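Local coordinates for DinB-like Protein (PDB 3DI5) that binds nickel and probably other divalent metals through a DinB-family four-helix bundle, its biological role being unknown, at residues 27-32 with 76-81; 49-54 with 83-88; 55-60 with 122-127. All coordinates share one frame; numbering follows the deposited sequence.

Contact 1 of 3, residues 27-32 with 76-81; sequences LTDESL and TSAKTI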
ATOM      1  N   LEU A  27       0.412  10.224  11.632  1.00 37.24           N
ATOM      2  CA  LEU A  27      -0.803  10.949  11.242  1.00 37.75           C
ATOM      3  C   LEU A  27      -1.686  11.104  12.470  1.00 37.41           C
ATOM      4  O   LEU A  27      -1.712  10.238  13.351  1.00 37.48           O
ATOM      5  CB  LEU A  27      -1.543  10.230  10.083  1.00 37.39           C
ATOM      6  CG  LEU A  27      -1.245  10.633   8.621  1.00 38.57           C
ATOM      7  CD1 LEU A  27       0.208  10.907   8.296  1.00 41.47           C
ATOM      8  CD2 LEU A  27      -1.796   9.578   7.651  1.00 38.55           C
ATOM      9  N   THR A  28      -2.360  12.245  12.544  1.00 37.39           N
ATOM     10  CA  THR A  28      -3.316  12.530  13.598  1.00 36.78           C
ATOM     11  C   THR A  28      -4.681  12.568  12.945  1.00 36.71           C
ATOM     12  O   THR A  28      -4.780  12.682  11.717  1.00 36.22           O
ATOM     13  CB  THR A  28      -3.038  13.893  14.243  1.00 36.70           C
ATOM     14  OG1 THR A  28      -3.168  14.919  13.249  1.00 35.79           O
ATOM     15  CG2 THR A  28      -1.629  13.933  14.825  1.00 36.04           C
ATOM     16  N   ASP A  29      -5.720  12.475  13.772  1.00 36.48           N
ATOM     17  CA  ASP A  29      -7.102  12.543  13.312  1.00 36.48           C
ATOM     18  C   ASP A  29      -7.379  13.839  12.570  1.00 36.24           C
ATOM     19  O   ASP A  29      -8.047  13.834  11.540  1.00 35.36           O
ATOM     20  CB  ASP A  29      -8.064  12.420  14.487  1.00 36.48           C
ATOM     21  CG  ASP A  29      -8.075  11.031  15.098  1.00 36.42           C
ATOM     22  OD1 ASP A  29      -7.355  10.137  14.606  1.00 37.35           O
ATOM     23  OD2 ASP A  29      -8.816  10.826  16.078  1.00 37.41           O
ATOM     24  N   GLU A  30      -6.836  14.933  13.083  1.00 36.42           N
ATOM     25  CA  GLU A  30      -7.017  16.256  12.482  1.00 36.73           C
ATOM     26  C   GLU A  30      -6.406  16.339  11.099  1.00 36.58           C
ATOM     27  O   GLU A  30      -7.017  16.903  10.184  1.00 36.92           O
ATOM     28  CB  GLU A  30      -6.387  17.339  13.372  1.00 36.94           C
ATOM     29  CG  GLU A  30      -6.715  18.777  12.939  1.00 37.22           C
ATOM     30  N   SER A  31      -5.201  15.779  10.954  1.00 36.43           N
ATOM     31  CA  SER A  31      -4.432  15.824   9.687  1.00 36.31           C
ATOM     32  C   SER A  31      -5.139  15.162   8.526  1.00 36.16           C
ATOM     33  O   SER A  31      -4.925  15.532   7.368  1.00 37.55           O
ATOM     34  CB  SER A  31      -3.050  15.180   9.858  1.00 36.25           C
ATOM     35  OG  SER A  31      -3.141  13.782  10.085  1.00 36.58           O
ATOM     36  N   LEU A  32      -5.987  14.196   8.834  1.00 35.91           N
ATOM     37  CA  LEU A  32      -6.744  13.464   7.834  1.00 35.90           C
ATOM     38  C   LEU A  32      -7.614  14.370   6.975  1.00 35.76           C
ATOM     39  O   LEU A  32      -7.882  14.039   5.815  1.00 36.37           O
ATOM     40  CB  LEU A  32      -7.622  12.390   8.506  1.00 35.53           C
ATOM     41  CG  LEU A  32      -6.881  11.311   9.293  1.00 35.42           C
ATOM     42  CD1 LEU A  32      -7.882  10.247   9.655  1.00 34.66           C
ATOM     43  CD2 LEU A  32      -5.656  10.722   8.531  1.00 36.79           C
ATOM     44  N   THR A  76     -12.380   7.668  10.185  1.00 37.11           N
ATOM     45  CA  THR A  76     -12.151   8.975  10.816  1.00 37.55           C
ATOM     46  C   THR A  76     -11.007   9.009  11.844  1.00 38.15           C
ATOM     47  O   THR A  76     -10.587  10.090  12.274  1.00 37.83           O
ATOM     48  CB  THR A  76     -13.437   9.560  11.421  1.00 37.85           C
ATOM     49  OG1 THR A  76     -13.986   8.674  12.400  1.00 36.14           O
ATOM     50  CG2 THR A  76     -14.461   9.797  10.304  1.00 38.81           C
ATOM     51  N   SER A  77     -10.472   7.843  12.201  1.00 37.93           N
ATOM     52  CA  SER A  77      -9.412   7.763  13.192  1.00 37.91           C
ATOM     53  C   SER A  77      -8.140   7.318  12.541  1.00 37.58           C
ATOM     54  O   SER A  77      -8.138   6.322  11.821  1.00 37.85           O
ATOM     55  CB  SER A  77      -9.791   6.767  14.290  1.00 38.14           C
ATOM     56  OG  SER A  77      -8.620   6.184  14.835  1.00 39.20           O
ATOM     57  N   ALA A  78      -7.047   8.040  12.782  1.00 37.95           N
ATOM     58  CA  ALA A  78      -5.776   7.730  12.112  1.00 38.33           C
ATOM     59  C   ALA A  78      -5.209   6.402  12.643  1.00 38.87           C
ATOM     60  O   ALA A  78      -4.424   5.728  11.962  1.00 38.94           O
ATOM     61  CB  ALA A  78      -4.770   8.863  12.260  1.00 38.12           C
ATOM     62  N   LYS A  79      -5.671   5.988  13.819  1.00 39.08           N
ATOM     63  CA  LYS A  79      -5.245   4.708  14.382  1.00 39.75           C
ATOM     64  C   LYS A  79      -5.834   3.552  13.595  1.00 39.51           C
ATOM     65  O   LYS A  79      -5.166   2.545  13.396  1.00 40.22           O
ATOM     66  CB  LYS A  79      -5.611   4.571  15.858  1.00 39.29           C
ATOM     67  CG  LYS A  79      -4.639   3.663  16.595  1.00 40.21           C
ATOM     68  CD  LYS A  79      -4.971   3.517  18.088  1.00 40.61           C
ATOM     69  CE  LYS A  79      -5.442   2.113  18.417  1.00 42.02           C
ATOM     70  NZ  LYS A  79      -4.332   1.137  18.292  1.00 42.42           N
ATOM     71  N   THR A  80      -7.078   3.691  13.146  1.00 39.41           N
ATOM     72  CA  THR A  80      -7.670   2.689  12.257  1.00 39.10           C
ATOM     73  C   THR A  80      -6.891   2.525  10.966  1.00 38.89           C
ATOM     74  O   THR A  80      -6.709   1.407  10.497  1.00 40.76           O
ATOM     75  CB  THR A  80      -9.137   2.993  11.931  1.00 38.85           C
ATOM     76  OG1 THR A  80      -9.870   3.081  13.151  1.00 38.67           O
ATOM     77  CG2 THR A  80      -9.747   1.872  11.095  1.00 39.84           C
ATOM     78  N   ILE A  81      -6.437   3.629  10.390  1.00 37.87           N
ATOM     79  CA  ILE A  81      -5.719   3.598   9.119  1.00 37.23           C
ATOM     80  C   ILE A  81      -4.336   2.946   9.247  1.00 36.97           C
ATOM     81  O   ILE A  81      -4.002   2.015   8.513  1.00 37.19           O
ATOM     82  CB  ILE A  81      -5.609   5.021   8.505  1.00 36.96           C
ATOM     83  CG1 ILE A  81      -7.028   5.596   8.251  1.00 36.88           C
ATOM     84  CG2 ILE A  81      -4.747   5.012   7.212  1.00 35.26           C
ATOM     85  CD1 ILE A  81      -7.069   6.985   7.637  1.00 37.46           C
TER
HETATM   86  O   HOH W   1      -6.019   8.057  16.221  1.00 47.99           O
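Asp29 OD1 accepts from Ala78 N, at the start of helix 78-99, at 2.8 Å in an almost straight bond (N-H...O 174°); the donor sits on the syn side, 31° out of the carboxylate plane. A chi1 of -70° folds Asp29 CG beside its own backbone N, turning the carboxylate toward the start of the helix, with OD1 beside Ser77 CA and Ala78 N. The same oxygen takes a proton from water 1, which in turn accepts weakly from Lys79 N.

The arrangement belongs to helix capping. Ser77 is the N-cap residue, and its OG accepts weakly from Lys79 N at 3.1 Å and from Thr80 N, while the Ala78 amide is supplied with an acceptor from another part of the chain. A carboxylate here is probably favoured by the positive end of the helix dipole. The loop that carries Asp29 has its own ST motif, Ser31 N bonding to Thr28 OG1, and Ser31 OG gives a 2.6 Å bond to Thr28 O.

Two apolar pairs accompany these bonds. Ala78 CB is 4.1 Å from Leu27 CB, and Leu32 and Ile81 reach for each other tip to tip, their CD1 atoms 3.9 Å apart. Backbone carbonyls add van der Waals contacts: Leu27 O lies 3.5 Å from Ala78 CB, and Thr76 O lies 3.8 Å from Leu32 CD1. Leu27 and Ile81 both continue onto Ala47 of helix 43-58.

Contact 2 of 3, residues 49-54 with 83-88; sequences HIVTAI and DGYRKV. With NI (nickel (II) ion), chain B.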
ATOM      1  N   HIS A  49      -6.474   4.829   0.687  1.00 37.89           N
ATOM      2  CA  HIS A  49      -6.309   4.293  -0.658  1.00 37.24           C
ATOM      3  C   HIS A  49      -5.076   3.358  -0.715  1.00 37.41           C
ATOM      4  O   HIS A  49      -5.106   2.314  -1.368  1.00 36.57           O
ATOM      5  CB  HIS A  49      -6.185   5.474  -1.644  1.00 37.50           C
ATOM      6  CG  HIS A  49      -6.001   5.080  -3.077  1.00 37.08           C
ATOM      7  ND1 HIS A  49      -6.967   4.418  -3.799  1.00 37.73           N
ATOM      8  CD2 HIS A  49      -5.006   5.359  -3.953  1.00 38.81           C
ATOM      9  CE1 HIS A  49      -6.548   4.251  -5.042  1.00 38.77           C
ATOM     10  NE2 HIS A  49      -5.358   4.808  -5.163  1.00 37.37           N
ATOM     11  N   ILE A  50      -4.016   3.719   0.006  1.00 36.74           N
ATOM     12  CA  ILE A  50      -2.782   2.900   0.117  1.00 36.60           C
ATOM     13  C   ILE A  50      -3.048   1.586   0.823  1.00 36.58           C
ATOM     14  O   ILE A  50      -2.593   0.499   0.409  1.00 37.69           O
ATOM     15  CB  ILE A  50      -1.694   3.694   0.896  1.00 36.62           C
ATOM     16  CG1 ILE A  50      -1.110   4.764  -0.015  1.00 35.34           C
ATOM     17  CG2 ILE A  50      -0.520   2.777   1.419  1.00 36.42           C
ATOM     18  CD1 ILE A  50      -0.468   5.910   0.728  1.00 34.26           C
ATOM     19  N   VAL A  51      -3.801   1.679   1.892  1.00 36.48           N
ATOM     20  CA  VAL A  51      -4.155   0.505   2.632  1.00 35.50           C
ATOM     21  C   VAL A  51      -4.948  -0.470   1.757  1.00 35.98           C
ATOM     22  O   VAL A  51      -4.592  -1.658   1.647  1.00 34.52           O
ATOM     23  CB  VAL A  51      -4.911   0.891   3.898  1.00 36.20           C
ATOM     24  CG1 VAL A  51      -5.298  -0.355   4.665  1.00 33.19           C
ATOM     25  CG2 VAL A  51      -4.034   1.840   4.790  1.00 33.82           C
ATOM     26  N   THR A  52      -5.993   0.046   1.105  1.00 37.01           N
ATOM     27  CA  THR A  52      -6.919  -0.773   0.342  1.00 37.55           C
ATOM     28  C   THR A  52      -6.316  -1.266  -0.953  1.00 38.58           C
ATOM     29  O   THR A  52      -6.737  -2.321  -1.460  1.00 38.83           O
ATOM     30  CB  THR A  52      -8.254  -0.038   0.014  1.00 38.09           C
ATOM     31  OG1 THR A  52      -7.997   1.117  -0.806  1.00 37.78           O
ATOM     32  CG2 THR A  52      -8.926   0.401   1.243  1.00 35.80           C
ATOM     33  N   ALA A  53      -5.332  -0.522  -1.480  1.00 39.48           N
ATOM     34  CA  ALA A  53      -4.634  -0.890  -2.699  1.00 39.44           C
ATOM     35  C   ALA A  53      -3.929  -2.241  -2.638  1.00 40.87           C
ATOM     36  O   ALA A  53      -3.718  -2.852  -3.688  1.00 39.51           O
ATOM     37  CB  ALA A  53      -3.640   0.230  -3.134  1.00 40.12           C
ATOM     38  N   ILE A  54      -3.641  -2.766  -1.425  1.00 41.91           N
ATOM     39  CA  ILE A  54      -2.886  -4.024  -1.325  1.00 42.87           C
ATOM     40  C   ILE A  54      -3.743  -5.202  -1.846  1.00 43.37           C
ATOM     41  O   ILE A  54      -3.339  -5.866  -2.815  1.00 42.52           O
ATOM     42  CB  ILE A  54      -2.275  -4.268   0.100  1.00 43.00           C
ATOM     43  CG1 ILE A  54      -1.107  -3.306   0.339  1.00 44.60           C
ATOM     44  CG2 ILE A  54      -1.753  -5.675   0.247  1.00 43.32           C
ATOM     45  CD1 ILE A  54      -0.736  -3.108   1.824  1.00 42.31           C
ATOM     46  N   ASP A  83      -3.218   1.051  11.658  1.00 37.79           N
ATOM     47  CA  ASP A  83      -3.369  -0.333  12.098  1.00 38.43           C
ATOM     48  C   ASP A  83      -3.859  -1.235  10.977  1.00 38.88           C
ATOM     49  O   ASP A  83      -3.336  -2.324  10.782  1.00 38.28           O
ATOM     50  CB  ASP A  83      -4.302  -0.434  13.300  1.00 38.51           C
ATOM     51  CG  ASP A  83      -3.659   0.097  14.578  1.00 40.46           C
ATOM     52  OD1 ASP A  83      -2.609   0.791  14.491  1.00 42.63           O
ATOM     53  OD2 ASP A  83      -4.205  -0.155  15.668  1.00 33.97           O
ATOM     54  N   GLY A  84      -4.859  -0.765  10.236  1.00 40.13           N
ATOM     55  CA  GLY A  84      -5.255  -1.378   8.964  1.00 40.53           C
ATOM     56  C   GLY A  84      -4.102  -1.713   8.037  1.00 40.91           C
ATOM     57  O   GLY A  84      -4.018  -2.833   7.554  1.00 41.21           O
ATOM     58  N   TYR A  85      -3.221  -0.754   7.778  1.00 41.63           N
ATOM     59  CA  TYR A  85      -2.038  -1.015   6.949  1.00 41.56           C
ATOM     60  C   TYR A  85      -1.168  -2.133   7.553  1.00 42.71           C
ATOM     61  O   TYR A  85      -0.737  -3.025   6.839  1.00 42.92           O
ATOM     62  CB  TYR A  85      -1.192   0.235   6.796  1.00 41.30           C
ATOM     63  CG  TYR A  85      -0.076   0.082   5.783  1.00 40.64           C
ATOM     64  CD1 TYR A  85      -0.336   0.109   4.427  1.00 41.04           C
ATOM     65  CD2 TYR A  85       1.232  -0.116   6.190  1.00 40.97           C
ATOM     66  CE1 TYR A  85       0.681  -0.022   3.501  1.00 40.97           C
ATOM     67  CE2 TYR A  85       2.243  -0.276   5.286  1.00 39.98           C
ATOM     68  CZ  TYR A  85       1.971  -0.223   3.944  1.00 40.99           C
ATOM     69  OH  TYR A  85       2.993  -0.363   3.046  1.00 40.71           O
ATOM     70  N   ARG A  86      -0.921  -2.078   8.859  1.00 43.13           N
ATOM     71  CA  ARG A  86      -0.080  -3.069   9.520  1.00 44.43           C
ATOM     72  C   ARG A  86      -0.688  -4.454   9.342  1.00 44.49           C
ATOM     73  O   ARG A  86       0.002  -5.393   8.947  1.00 45.40           O
ATOM     74  CB  ARG A  86       0.076  -2.757  11.013  1.00 44.20           C
ATOM     75  CG  ARG A  86       0.935  -3.772  11.767  1.00 45.42           C
ATOM     76  CD  ARG A  86       1.216  -3.379  13.209  1.00 46.23           C
ATOM     77  NE  ARG A  86       1.940  -2.111  13.281  1.00 47.92           N
ATOM     78  CZ  ARG A  86       1.424  -0.944  13.672  1.00 49.12           C
ATOM     79  NH1 ARG A  86       0.153  -0.842  14.080  1.00 49.26           N
ATOM     80  NH2 ARG A  86       2.201   0.141  13.669  1.00 49.86           N
ATOM     81  N   LYS A  87      -1.987  -4.544   9.622  1.00 44.41           N
ATOM     82  CA  LYS A  87      -2.765  -5.791   9.588  1.00 44.22           C
ATOM     83  C   LYS A  87      -2.732  -6.451   8.216  1.00 44.21           C
ATOM     84  O   LYS A  87      -2.412  -7.646   8.101  1.00 44.20           O
ATOM     85  CB  LYS A  87      -4.226  -5.487   9.951  1.00 44.43           C
ATOM     86  CG  LYS A  87      -4.917  -6.499  10.823  1.00 44.56           C
ATOM     87  CD  LYS A  87      -6.243  -5.928  11.337  1.00 44.07           C
ATOM     88  N   VAL A  88      -3.067  -5.678   7.184  1.00 43.34           N
ATOM     89  CA  VAL A  88      -3.202  -6.226   5.841  1.00 43.89           C
ATOM     90  C   VAL A  88      -1.846  -6.530   5.194  1.00 43.64           C
ATOM     91  O   VAL A  88      -1.727  -7.480   4.424  1.00 43.37           O
ATOM     92  CB  VAL A  88      -4.064  -5.328   4.912  1.00 43.25           C
ATOM     93  CG1 VAL A  88      -3.303  -4.096   4.450  1.00 44.08           C
ATOM     94  CG2 VAL A  88      -4.534  -6.139   3.738  1.00 44.87           C
TER
HETATM   95 NI    NI B 168      -4.115   5.162  -7.064  1.00 54.28          NI
HETATM   96  O   HOH W   2      -5.715   6.878  -7.582  1.00 35.16           O
HETATM   97  O   HOH W   3      -3.113   5.470  -9.083  1.00 41.04           O
HETATM   98  O   HOH W   4      -5.551   3.646  -8.169  1.00 32.15           O
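Tyr85 packs its ring and CB against three branched side chains of helix 43-58. Val51 CG2 sits at the ring edge, near its plane, 3.8 Å from Tyr85 CB. Ile50 CG2 and Ile54 CD1 both approach Tyr85 CE1, at 3.7 and 3.8 Å respectively, each from an oblique direction. The side chain of Ile54 runs at about a right angle to that of Tyr85. At its far end the tyrosine leaves this interface: OH is hydrogen-bonded to Gln129 OE1 on helix 118-142, and its side chain also touches Thr20, Gln21 and Leu24 of helix 6-26, so one residue touches all three other helices.

With CG1 anti to the backbone N (chi1 179°), Val51 lays that methyl on the backbone of the facing helix, 3.8 Å from Gly84 C. One turn further on, Val88 CG1 is 3.8 Å from Ile54 CD1, the two side chains sliding past each other in opposite directions.

The axes of 49-54 and 83-88 pass 9.2 Å apart, only 18° from parallel. Neighbouring helices in the same sense are expected for the up-down-down-up four-helix bundle of the DinB family; here a long connection between helices 43-58 and 78-99 returns the chain to the other end of the bundle.

From the other side of helix 43-58, His49 NE2 binds nickel at 2.3 Å. Three waters together with His128 and His132 bring the ligands to six, and His49 ND1 is hydrogen-bonded to Asp71 OD2, which would fix the ring's rotation. Ile50 touches His132, a nickel ligand, as well as Tyr85.

Contact 3 of 3, residues 55-60 with 122-127; sequences PVILSG and LMTLIN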
ATOM      1  N   PRO A  55      -4.913  -5.468  -1.220  1.00 43.64           N
ATOM      2  CA  PRO A  55      -5.819  -6.457  -1.812  1.00 43.62           C
ATOM      3  C   PRO A  55      -6.355  -6.154  -3.223  1.00 44.27           C
ATOM      4  O   PRO A  55      -6.663  -7.099  -3.933  1.00 44.52           O
ATOM      5  CB  PRO A  55      -6.957  -6.576  -0.788  1.00 44.47           C
ATOM      6  CG  PRO A  55      -6.846  -5.364   0.089  1.00 43.73           C
ATOM      7  CD  PRO A  55      -5.414  -4.947   0.066  1.00 43.31           C
ATOM      8  N   VAL A  56      -6.418  -4.890  -3.660  1.00 43.45           N
ATOM      9  CA  VAL A  56      -7.000  -4.581  -4.969  1.00 43.07           C
ATOM     10  C   VAL A  56      -6.012  -4.914  -6.092  1.00 42.92           C
ATOM     11  O   VAL A  56      -6.360  -5.547  -7.103  1.00 42.72           O
ATOM     12  CB  VAL A  56      -7.472  -3.109  -5.045  1.00 43.39           C
ATOM     13  CG1 VAL A  56      -7.868  -2.722  -6.491  1.00 43.13           C
ATOM     14  CG2 VAL A  56      -8.634  -2.885  -4.051  1.00 41.78           C
ATOM     15  N   ILE A  57      -4.767  -4.498  -5.914  1.00 42.45           N
ATOM     16  CA  ILE A  57      -3.749  -4.792  -6.904  1.00 42.54           C
ATOM     17  C   ILE A  57      -3.457  -6.318  -6.921  1.00 42.86           C
ATOM     18  O   ILE A  57      -3.269  -6.900  -7.974  1.00 43.17           O
ATOM     19  CB  ILE A  57      -2.484  -3.915  -6.680  1.00 42.17           C
ATOM     20  CG1 ILE A  57      -2.761  -2.470  -7.126  1.00 41.57           C
ATOM     21  CG2 ILE A  57      -1.274  -4.528  -7.354  1.00 40.86           C
ATOM     22  CD1 ILE A  57      -1.594  -1.491  -6.850  1.00 40.57           C
ATOM     23  N   LEU A  58      -3.473  -6.995  -5.778  1.00 42.81           N
ATOM     24  CA  LEU A  58      -3.089  -8.402  -5.804  1.00 42.59           C
ATOM     25  C   LEU A  58      -4.243  -9.373  -6.171  1.00 43.44           C
ATOM     26  O   LEU A  58      -4.014 -10.596  -6.328  1.00 42.65           O
ATOM     27  CB  LEU A  58      -2.384  -8.783  -4.492  1.00 43.42           C
ATOM     28  CG  LEU A  58      -1.095  -7.957  -4.274  1.00 42.68           C
ATOM     29  CD1 LEU A  58      -0.334  -8.452  -3.183  1.00 42.04           C
ATOM     30  CD2 LEU A  58      -0.192  -7.957  -5.518  1.00 45.34           C
ATOM     31  N   SER A  59      -5.460  -8.848  -6.349  1.00 43.29           N
ATOM     32  CA  SER A  59      -6.641  -9.721  -6.448  1.00 43.78           C
ATOM     33  C   SER A  59      -6.579 -10.681  -7.627  1.00 43.27           C
ATOM     34  O   SER A  59      -6.937 -11.843  -7.498  1.00 43.22           O
ATOM     35  CB  SER A  59      -7.949  -8.913  -6.488  1.00 44.30           C
ATOM     36  OG  SER A  59      -8.061  -8.159  -7.682  1.00 44.43           O
ATOM     37  N   GLY A  60      -6.099 -10.187  -8.763  1.00 42.77           N
ATOM     38  CA  GLY A  60      -6.011 -10.980  -9.986  1.00 43.05           C
ATOM     39  C   GLY A  60      -4.940 -12.053  -9.964  1.00 42.87           C
ATOM     40  O   GLY A  60      -4.925 -12.921 -10.826  1.00 42.27           O
ATOM     41  N   LEU A 122       3.490  -7.239  -8.643  1.00 40.36           N
ATOM     42  CA  LEU A 122       4.200  -6.875  -7.414  1.00 40.88           C
ATOM     43  C   LEU A 122       4.955  -5.567  -7.647  1.00 41.08           C
ATOM     44  O   LEU A 122       5.020  -4.727  -6.771  1.00 41.03           O
ATOM     45  CB  LEU A 122       5.175  -7.981  -6.971  1.00 39.89           C
ATOM     46  CG  LEU A 122       4.575  -9.257  -6.372  1.00 40.55           C
ATOM     47  CD1 LEU A 122       5.661 -10.179  -5.897  1.00 36.76           C
ATOM     48  CD2 LEU A 122       3.660  -8.933  -5.261  1.00 37.03           C
HETATM   49  N   MSE A 123       5.525  -5.413  -8.834  1.00 42.59           N
HETATM   50  CA  MSE A 123       6.194  -4.180  -9.209  1.00 44.24           C
HETATM   51  C   MSE A 123       5.191  -3.037  -9.155  1.00 43.62           C
HETATM   52  O   MSE A 123       5.524  -1.921  -8.764  1.00 43.80           O
HETATM   53  CB  MSE A 123       6.751  -4.299 -10.629  1.00 44.26           C
HETATM   54  CG  MSE A 123       7.500  -3.110 -11.117  1.00 45.86           C
HETATM   55 SE   MSE A 123       7.605  -3.081 -13.091  0.75 51.63          SE
HETATM   56  CE  MSE A 123       5.652  -2.691 -13.540  1.00 45.57           C
ATOM     57  N   THR A 124       3.964  -3.331  -9.572  1.00 43.14           N
ATOM     58  CA  THR A 124       2.921  -2.333  -9.691  1.00 42.91           C
ATOM     59  C   THR A 124       2.469  -1.906  -8.302  1.00 42.21           C
ATOM     60  O   THR A 124       2.243  -0.728  -8.064  1.00 41.89           O
ATOM     61  CB  THR A 124       1.748  -2.837 -10.626  1.00 43.39           C
ATOM     62  OG1 THR A 124       2.243  -2.973 -11.975  1.00 42.69           O
ATOM     63  CG2 THR A 124       0.546  -1.852 -10.613  1.00 43.20           C
ATOM     64  N   LEU A 125       2.380  -2.864  -7.380  1.00 41.77           N
ATOM     65  CA  LEU A 125       2.035  -2.570  -6.020  1.00 41.19           C
ATOM     66  C   LEU A 125       2.987  -1.540  -5.399  1.00 40.75           C
ATOM     67  O   LEU A 125       2.538  -0.602  -4.734  1.00 41.36           O
ATOM     68  CB  LEU A 125       2.058  -3.853  -5.189  1.00 40.93           C
ATOM     69  CG  LEU A 125       1.696  -3.801  -3.719  1.00 42.46           C
ATOM     70  CD1 LEU A 125       0.199  -3.559  -3.516  1.00 43.77           C
ATOM     71  CD2 LEU A 125       2.119  -5.083  -3.043  1.00 40.62           C
ATOM     72  N   ILE A 126       4.285  -1.750  -5.584  1.00 39.88           N
ATOM     73  CA  ILE A 126       5.313  -0.899  -4.987  1.00 39.12           C
ATOM     74  C   ILE A 126       5.293   0.487  -5.585  1.00 38.38           C
ATOM     75  O   ILE A 126       5.372   1.470  -4.850  1.00 37.70           O
ATOM     76  CB  ILE A 126       6.750  -1.504  -5.151  1.00 39.09           C
ATOM     77  CG1 ILE A 126       6.899  -2.757  -4.299  1.00 39.79           C
ATOM     78  CG2 ILE A 126       7.821  -0.509  -4.717  1.00 38.31           C
ATOM     79  CD1 ILE A 126       8.230  -3.459  -4.450  1.00 39.65           C
ATOM     80  N   ASN A 127       5.204   0.551  -6.911  1.00 37.52           N
ATOM     81  CA  ASN A 127       5.187   1.797  -7.646  1.00 37.33           C
ATOM     82  C   ASN A 127       3.984   2.687  -7.306  1.00 37.26           C
ATOM     83  O   ASN A 127       4.131   3.899  -7.075  1.00 34.80           O
ATOM     84  CB  ASN A 127       5.158   1.520  -9.143  1.00 38.33           C
ATOM     85  CG  ASN A 127       6.490   1.097  -9.697  1.00 40.70           C
ATOM     86  OD1 ASN A 127       7.508   1.096  -8.998  1.00 44.17           O
ATOM     87  ND2 ASN A 127       6.497   0.740 -10.982  1.00 40.57           N
TER
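Ile57 and Leu125 meet with no flat side-chain group taking part; the planar group is the peptide joining Thr124 to Leu125. Ile57 CD1 and CG2 both lie over the same face of this peptide: CD1 is 4.1 Å from Thr124 O and 3.9 Å from Leu125 CA, while CG2 lies 4.0 Å from both Leu125 N and Leu125 CB. A chi1 of -74° sets Ile57 CG2 anti to the backbone N and CG1 beside that N, so that both arms face helix 118-142. Thr124 presents its methyl at the margin, CG2 being 4.3 Å from Ile57 CD1, and its OG1 is engaged by Ile120 O within its own helix.

Leu58 serves two partners with its two methyls. Its CD2 meets Leu122 CD2 at 4.0 Å, and its CD1 meets Leu125 CD2 at 4.2 Å; in each pair the side chains cross at about a right angle. Pairing Ile57 with Leu125 and Leu58 with Leu122 is consistent with the opposite senses in which the two CA traces run, as expected for the second and fourth helices of the DinB bundle. Leu58, Leu122 and Leu125 all reach Phe92 on helix 78-99, and Leu125 also touches Trp13 on helix 6-26, so all four helices converge here.

No hydrogen bond or salt bridge joins the two segments. The contact therefore depends on aliphatic packing, with no polar pair to dictate the register. This packing borders the metal site, the Ile57 side chain lying about 4 Å from that of His128 and about 7 Å from the nickel.

The three contacts run along the long direction of one four-helix bundle, with contact 2 between the others: its centre is 14 Å from that of contact 1 and 12 Å from that of contact 3, while the centres of contacts 1 and 3 are 24 Å apart on opposite sides of the chain's centre. Contacts 1 and 2 share helix 78-99 and touch through Ile81 O and Val51 CG2; contacts 2 and 3 share helix 43-58 and touch through Ile54 and Leu125. In sequence the segments come as 27-32, 49-54, 55-60, 76-81, 83-88 and 122-127, so every pair of contacts interleaves. Helix 43-58, which brings His49 to the nickel, packs on helix 78-99 in contact 2 and, in contact 3, on helix 118-142, which supplies His128 and His132.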